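Long-range contacts in possible flavin reductase (Haemophilus somnus 129PT, PDB 2R0X), which probably binds FMN and reduces flavins with NADPH, on a split-barrel fold: residues V19-T24 with N71-E76; D111-F116 with H140-K145; V67-T72 with S106-D111. One frame throughout, in Å; residues are numbered along the deposited sequence. Where two conformers were deposited one is given.

Contact 1 of 3, residues V19-T24 with N71-E76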
# COMPACT_ATOMS: atom_id res chain seq x y z
N VAL A 19 -4.33 0.22 -8.51
CA VAL A 19 -3.38 0.56 -9.53
C VAL A 19 -3.44 2.05 -9.77
O VAL A 19 -4.50 2.64 -9.87
CB VAL A 19 -3.69 -0.18 -10.84
CG1 VAL A 19 -2.60 0.10 -11.88
CG2 VAL A 19 -3.81 -1.70 -10.63
N HIS A 20 -2.28 2.68 -9.83
CA HIS A 20 -2.16 4.12 -9.96
C HIS A 20 -1.17 4.45 -11.07
O HIS A 20 -0.24 3.66 -11.37
CB HIS A 20 -1.62 4.73 -8.67
CG HIS A 20 -2.21 4.19 -7.44
ND1 HIS A 20 -3.32 4.73 -6.85
CD2 HIS A 20 -1.83 3.11 -6.72
CE1 HIS A 20 -3.63 3.97 -5.82
NE2 HIS A 20 -2.74 2.98 -5.71
N ILE A 21 -1.32 5.62 -11.69
CA ILE A 21 -0.30 6.18 -12.55
C ILE A 21 0.22 7.43 -11.83
O ILE A 21 -0.58 8.34 -11.50
CB ILE A 21 -0.79 6.46 -13.96
CG1 ILE A 21 -1.10 5.14 -14.66
CG2 ILE A 21 0.29 7.23 -14.73
CD1 ILE A 21 -1.81 5.30 -16.01
N VAL A 22 1.49 7.42 -11.48
CA VAL A 22 2.11 8.47 -10.69
C VAL A 22 2.86 9.36 -11.66
O VAL A 22 3.71 8.89 -12.39
CB VAL A 22 3.04 7.85 -9.65
CG1 VAL A 22 3.79 8.96 -8.86
CG2 VAL A 22 2.22 6.93 -8.69
N THR A 23 2.58 10.67 -11.63
CA THR A 23 3.13 11.57 -12.64
C THR A 23 3.78 12.77 -11.96
O THR A 23 3.55 13.09 -10.82
CB THR A 23 2.01 12.10 -13.53
OG1 THR A 23 1.11 12.85 -12.75
CG2 THR A 23 1.28 10.96 -14.26
N THR A 24 4.59 13.46 -12.76
CA THR A 24 5.20 14.72 -12.38
C THR A 24 5.43 15.51 -13.68
O THR A 24 5.33 14.98 -14.79
CB THR A 24 6.50 14.53 -11.56
OG1 THR A 24 6.88 15.77 -10.97
CG2 THR A 24 7.66 14.00 -12.41
N ASN A 71 -2.61 9.22 -9.59
CA ASN A 71 -3.86 9.04 -10.36
C ASN A 71 -4.34 7.60 -10.23
O ASN A 71 -3.77 6.70 -10.88
CB ASN A 71 -3.58 9.36 -11.84
CG ASN A 71 -3.08 10.76 -12.05
OD1 ASN A 71 -3.86 11.72 -11.99
ND2 ASN A 71 -1.79 10.90 -12.30
N THR A 72 -5.29 7.40 -9.35
CA THR A 72 -5.80 6.04 -9.10
C THR A 72 -6.76 5.64 -10.22
O THR A 72 -7.59 6.46 -10.62
CB THR A 72 -6.49 6.02 -7.74
OG1 THR A 72 -5.61 6.50 -6.73
CG2 THR A 72 -6.98 4.57 -7.38
N LEU A 73 -6.59 4.45 -10.77
CA LEU A 73 -7.25 4.07 -12.01
C LEU A 73 -8.61 3.42 -11.80
O LEU A 73 -8.82 2.65 -10.86
CB LEU A 73 -6.35 3.14 -12.82
CG LEU A 73 -4.98 3.69 -13.24
CD1 LEU A 73 -4.30 2.72 -14.15
CD2 LEU A 73 -5.06 5.08 -13.86
N THR A 74 -9.49 3.70 -12.75
CA THR A 74 -10.77 3.00 -12.84
C THR A 74 -10.56 1.65 -13.52
O THR A 74 -9.56 1.38 -14.18
CB THR A 74 -11.83 3.76 -13.65
OG1 THR A 74 -11.48 3.67 -15.01
CG2 THR A 74 -11.99 5.24 -13.21
N ALA A 75 -11.59 0.82 -13.43
CA ALA A 75 -11.61 -0.52 -14.04
C ALA A 75 -11.46 -0.45 -15.53
O ALA A 75 -11.09 -1.46 -16.13
CB ALA A 75 -12.88 -1.28 -13.65
N GLU A 76 -11.78 0.70 -16.13
CA GLU A 76 -11.70 0.90 -17.57
C GLU A 76 -10.33 1.29 -18.05
O GLU A 76 -10.13 1.40 -19.27
CB GLU A 76 -12.71 1.97 -18.00
CG GLU A 76 -14.17 1.55 -17.84
CD GLU A 76 -14.65 1.49 -16.40
OE1 GLU A 76 -14.38 2.39 -15.59
OE2 GLU A 76 -15.32 0.49 -16.04
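Asn71 meets Ile21 through backbone and side chain together, and the pair shows how one asparagine can double a strand bond. In the hydrogen-bonded antiparallel pair, Ile21 N donates to Asn71 O at 2.8 Å, and Asn71 N returns a bond to Ile21 O. With CG of Asn71 beside its own backbone N (chi1 -60°), the amide folds back along the strand, and Asn71 ND2 also reaches Ile21 O, at 2.9 Å. The two donors come to this oxygen from opposite faces of its carbonyl plane, so a buried acceptor is gripped twice. Next along, His20 and Thr72 form a non-hydrogen-bonded pair whose side chains lie side by side and point the same way. Thr72 OG1 sits in the plane of the imidazole, at its edge, 2.9 Å from His20 ND1; this hydrogen bond could run in either direction and would restrict rotation of the ring. Beyond the strand end, Leu73 N donates to Val19 O at 2.9 Å. Both Leu73 methyls lie against Ile21, with CD2 3.9 Å from Ile21 CD1, and Leu73 CD1 also meets Val19 CG1 at 3.9 Å. This apolar cluster is covered by helix 78-84, where Ser81, Leu80 and Phe84 pack on it. Strand 30-43 flanks 19-24 on its other edge, and Leu15 of the second subunit packs on His20.

Contact 2 of 3, residues D111-F116 with H140-K145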
# COMPACT_ATOMS: atom_id res chain seq x y z
N ASP A 111 -10.77 11.47 -16.04
CA ASP A 111 -11.54 10.23 -15.95
C ASP A 111 -10.91 9.18 -15.04
O ASP A 111 -11.22 8.00 -15.15
CB ASP A 111 -11.81 9.65 -17.37
CG ASP A 111 -13.19 9.04 -17.56
OD1 ASP A 111 -14.07 9.19 -16.69
OD2 ASP A 111 -13.38 8.39 -18.62
N ALA A 112 -10.05 9.60 -14.13
CA ALA A 112 -9.48 8.70 -13.14
C ALA A 112 -10.46 8.43 -12.00
O ALA A 112 -11.44 9.13 -11.79
CB ALA A 112 -8.19 9.28 -12.58
N LEU A 113 -10.17 7.43 -11.18
CA LEU A 113 -10.95 7.14 -10.01
C LEU A 113 -10.75 8.20 -8.92
O LEU A 113 -11.68 8.63 -8.25
CB LEU A 113 -10.62 5.76 -9.47
CG LEU A 113 -11.55 5.20 -8.41
CD1 LEU A 113 -12.82 4.73 -9.10
CD2 LEU A 113 -10.88 4.06 -7.64
N ILE A 114 -9.48 8.58 -8.72
CA ILE A 114 -9.09 9.55 -7.69
C ILE A 114 -7.82 10.22 -8.18
O ILE A 114 -7.02 9.58 -8.84
CB ILE A 114 -8.76 8.89 -6.29
CG1 ILE A 114 -9.50 7.57 -6.05
CG2 ILE A 114 -9.05 9.88 -5.19
CD1 ILE A 114 -8.98 6.78 -4.86
N ASN A 115 -7.63 11.47 -7.80
CA ASN A 115 -6.43 12.22 -8.10
C ASN A 115 -5.92 12.91 -6.84
O ASN A 115 -6.64 13.71 -6.25
CB ASN A 115 -6.66 13.28 -9.19
CG ASN A 115 -7.38 12.72 -10.44
OD1 ASN A 115 -8.61 12.80 -10.53
ND2 ASN A 115 -6.62 12.21 -11.40
N PHE A 116 -4.72 12.56 -6.40
CA PHE A 116 -4.09 13.18 -5.23
C PHE A 116 -2.86 13.94 -5.67
O PHE A 116 -1.90 13.36 -6.13
CB PHE A 116 -3.63 12.13 -4.22
CG PHE A 116 -4.66 11.14 -3.75
CD1 PHE A 116 -4.88 9.96 -4.43
CD2 PHE A 116 -5.35 11.36 -2.59
CE1 PHE A 116 -5.79 9.01 -3.94
CE2 PHE A 116 -6.24 10.38 -2.10
CZ PHE A 116 -6.43 9.23 -2.80
N HIS A 140 -8.97 15.46 -6.28
CA HIS A 140 -10.18 15.33 -7.07
C HIS A 140 -10.65 13.88 -6.92
O HIS A 140 -9.85 12.98 -7.01
CB HIS A 140 -9.85 15.64 -8.52
CG HIS A 140 -11.02 15.62 -9.44
ND1 HIS A 140 -11.50 14.46 -10.00
CD2 HIS A 140 -11.77 16.63 -9.94
CE1 HIS A 140 -12.53 14.74 -10.78
NE2 HIS A 140 -12.70 16.06 -10.78
N GLN A 141 -11.95 13.68 -6.71
CA GLN A 141 -12.47 12.29 -6.63
C GLN A 141 -13.64 12.06 -7.56
O GLN A 141 -14.41 12.95 -7.80
CB GLN A 141 -12.79 11.86 -5.20
CG GLN A 141 -13.55 12.88 -4.41
CD GLN A 141 -13.54 12.66 -2.88
OE1 GLN A 141 -13.98 11.63 -2.41
NE2 GLN A 141 -13.09 13.68 -2.12
N SER A 142 -13.75 10.84 -8.05
CA SER A 142 -14.91 10.42 -8.82
C SER A 142 -16.00 9.93 -7.91
O SER A 142 -15.77 9.70 -6.72
CB SER A 142 -14.52 9.30 -9.78
OG SER A 142 -14.21 8.10 -9.09
N ASN A 143 -17.16 9.71 -8.50
CA ASN A 143 -18.28 9.06 -7.84
C ASN A 143 -18.84 7.96 -8.72
O ASN A 143 -18.90 8.12 -9.93
CB ASN A 143 -19.38 10.08 -7.54
N ALA A 144 -19.22 6.87 -8.09
CA ALA A 144 -19.97 5.82 -8.77
C ALA A 144 -19.17 5.15 -9.89
O ALA A 144 -19.71 4.68 -10.88
CB ALA A 144 -21.29 6.40 -9.32
N LYS A 145 -17.87 5.07 -9.70
CA LYS A 145 -17.01 4.35 -10.62
C LYS A 145 -16.43 3.13 -9.97
O LYS A 145 -16.44 3.02 -8.73
CB LYS A 145 -15.92 5.25 -11.19
CG LYS A 145 -16.56 6.37 -11.94
CD LYS A 145 -15.67 7.05 -12.88
CE LYS A 145 -16.42 8.21 -13.59
NZ LYS A 145 -15.60 8.80 -14.63
O HOH W 1 -11.05 11.56 -9.70
O HOH W 2 -13.51 10.25 -13.21
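The open end of the hairpin formed by strands 114-126 and 129-141 is closed here by a short backbone pairing and a polar fringe. Asn115 and His140 form its hydrogen-bonded antiparallel pair: Asn115 N donates to His140 O at 2.8 Å, and His140 N donates back to Asn115 O. Their side chains lie side by side, amide and ring planes 62° apart, and are bridged by a water that hydrogen-bonds to both Asn115 OD1 and His140 ND1, lying in the imidazole plane 3.0 Å from His140 ND1. Asn115 ND2 turns to Asn71 OD1 and Leu109 O instead. Where the pairing ends, Leu113 O takes two bonds from Ser142. Its hydroxyl, set between backbone N and carbonyl carbon (chi1 69°), approaches in the carbonyl plane on a lone pair, with OG 2.7 Å from Leu113 O; Ser142 N comes from above that plane, at 3.0 Å. Leu113 and Ile114 both face Thr72 of the next strand, a classic beta bulge. Farther out, Lys145 runs extended beyond CG, its CB 3.8 Å from Leu113 CD1, and places NZ 2.6 Å from Asp111 OD1 in a salt bridge. A second water accepts from Lys145 NZ and donates to Ala112 O at 2.7 Å. The chemistry thus grades from paired backbone to charge: Leu113 O is doubly held, whereas solvent probably screens the attraction between the exposed Asp111 and the partly exposed Lys145.

Contact 3 of 3, residues V67-T72 with S106-D111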
# COMPACT_ATOMS: atom_id res chain seq x y z
N VAL A 67 7.35 17.16 -6.64
CA VAL A 67 5.90 17.08 -6.61
C VAL A 67 5.49 15.87 -7.42
O VAL A 67 6.24 15.45 -8.31
CB VAL A 67 5.24 18.36 -7.19
CG1 VAL A 67 5.47 19.57 -6.23
CG2 VAL A 67 5.71 18.67 -8.59
N LEU A 68 4.33 15.31 -7.11
CA LEU A 68 3.79 14.22 -7.92
C LEU A 68 2.28 14.24 -7.77
O LEU A 68 1.72 14.75 -6.82
CB LEU A 68 4.40 12.87 -7.54
CG LEU A 68 4.24 12.31 -6.14
CD1 LEU A 68 2.85 11.76 -5.89
CD2 LEU A 68 5.25 11.20 -5.94
N MSE A 69 1.64 13.57 -8.73
CA MSE A 69 0.21 13.29 -8.71
C MSE A 69 0.01 11.78 -8.66
O MSE A 69 0.59 11.07 -9.50
CB MSE A 69 -0.41 13.83 -9.99
CG MSE A 69 -1.91 13.58 -10.12
SE MSE A 69 -3.07 14.79 -9.18
CE MSE A 69 -2.52 16.37 -10.20
N VAL A 70 -0.79 11.30 -7.72
CA VAL A 70 -1.22 9.90 -7.73
C VAL A 70 -2.58 9.87 -8.43
O VAL A 70 -3.54 10.43 -7.94
CB VAL A 70 -1.33 9.30 -6.32
CG1 VAL A 70 -1.86 7.88 -6.37
CG2 VAL A 70 0.07 9.32 -5.65
N ASN A 71 -2.61 9.22 -9.59
CA ASN A 71 -3.86 9.04 -10.36
C ASN A 71 -4.34 7.60 -10.23
O ASN A 71 -3.77 6.70 -10.88
CB ASN A 71 -3.58 9.36 -11.84
CG ASN A 71 -3.08 10.76 -12.05
OD1 ASN A 71 -3.86 11.72 -11.99
ND2 ASN A 71 -1.79 10.90 -12.30
N THR A 72 -5.29 7.40 -9.35
CA THR A 72 -5.80 6.04 -9.10
C THR A 72 -6.76 5.64 -10.22
O THR A 72 -7.59 6.46 -10.62
CB THR A 72 -6.49 6.02 -7.74
OG1 THR A 72 -5.61 6.50 -6.73
CG2 THR A 72 -6.98 4.57 -7.38
N SER A 106 1.88 18.74 -11.67
CA SER A 106 1.94 17.33 -12.01
C SER A 106 0.69 16.97 -12.83
O SER A 106 -0.43 17.41 -12.48
CB SER A 106 1.99 16.47 -10.75
OG SER A 106 3.13 16.78 -9.99
N PRO A 107 0.81 16.19 -13.90
CA PRO A 107 -0.35 15.92 -14.75
C PRO A 107 -1.44 15.11 -14.05
O PRO A 107 -1.19 14.04 -13.49
CB PRO A 107 0.25 15.12 -15.90
CG PRO A 107 1.67 15.43 -15.90
CD PRO A 107 2.06 15.76 -14.52
N MSE A 108 -2.66 15.66 -14.08
CA MSE A 108 -3.85 15.04 -13.57
C MSE A 108 -4.55 14.26 -14.64
O MSE A 108 -4.94 14.83 -15.66
CB MSE A 108 -4.81 16.08 -13.03
CG MSE A 108 -5.90 15.50 -12.17
SE MSE A 108 -7.46 16.56 -11.88
CE MSE A 108 -8.65 15.70 -13.10
N LEU A 109 -4.72 12.96 -14.44
CA LEU A 109 -5.38 12.11 -15.39
C LEU A 109 -6.89 12.36 -15.31
O LEU A 109 -7.53 12.16 -14.28
CB LEU A 109 -5.10 10.64 -15.02
CG LEU A 109 -5.82 9.57 -15.87
CD1 LEU A 109 -5.51 9.73 -17.33
CD2 LEU A 109 -5.44 8.20 -15.37
N GLN A 110 -7.45 12.76 -16.45
CA GLN A 110 -8.88 12.86 -16.60
C GLN A 110 -9.54 11.48 -16.56
O GLN A 110 -8.98 10.49 -17.04
CB GLN A 110 -9.20 13.61 -17.91
CG GLN A 110 -8.83 15.08 -17.85
CD GLN A 110 -9.64 15.84 -16.84
OE1 GLN A 110 -10.85 15.71 -16.80
NE2 GLN A 110 -8.98 16.63 -16.00
N ASP A 111 -10.77 11.47 -16.04
CA ASP A 111 -11.54 10.23 -15.95
C ASP A 111 -10.91 9.18 -15.04
O ASP A 111 -11.22 8.00 -15.15
CB ASP A 111 -11.81 9.65 -17.37
CG ASP A 111 -13.19 9.04 -17.56
OD1 ASP A 111 -14.07 9.19 -16.69
OD2 ASP A 111 -13.38 8.39 -18.62
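Leu109 N points almost straight at the side-chain oxygen of Asn71, with 2.9 Å between Leu109 N and Asn71 OD1 and an angle of 175° at the hydrogen. The donor stands well above the carbonyl plane of the amide, off the lone pairs. From the same amide, Asn71 ND2 makes a weak bond to Pro107 O at 3.4 Å, so one side chain substitutes for a strand's backbone in meeting both a donor and an acceptor of 106-111. Leu109 CB leans on this amide, 3.4 Å from Asn71 OD1. Alongside, the selenomethionine Met69 bends at chi2 and chi3 and brings its methyl against the passing chain: Met69 CE lies 3.3 Å from Ser106 O and 3.7 Å from Met108 CB. Ser106 CB rests on Met69 CB at 3.6 Å, while its hydroxyl bonds to Thr104. In the next shell, Thr23 OG1 bonds to Pro107 O, and Trp99 packs on Pro107 and Leu109. The touching parts, 67-71 and 106-109, run within 6° of parallel. Residues 106-109 thus lie across the face of split-barrel strand 67-72 that carries Val67, Met69 and Asn71, fastened through side chains, and strand 108-109 pairs antiparallel with 99-100 outside the main sheet.

Contacts 1 and 3 are buried and share strand 67-72, but contact 1 joins it edge to edge to 17-25, whereas contact 3 covers one of its faces. Contact 2, about 10 Å from each between centres, lies partly at the surface and pairs the neighbouring strand 114-126 with 129-141. Backbone bonds between Thr72 and the bulge at Leu113 and Ile114 carry the sheet from contact 1 into contact 2. Asn71 serves contacts 1 and 3, and its bond with Asn115 extends that polar network to contact 2. Chemistry follows depth: amide and hydroxyl hydrogen bonds with apolar packing make up the inner two, whereas the outer one adds bridging waters and a salt bridge.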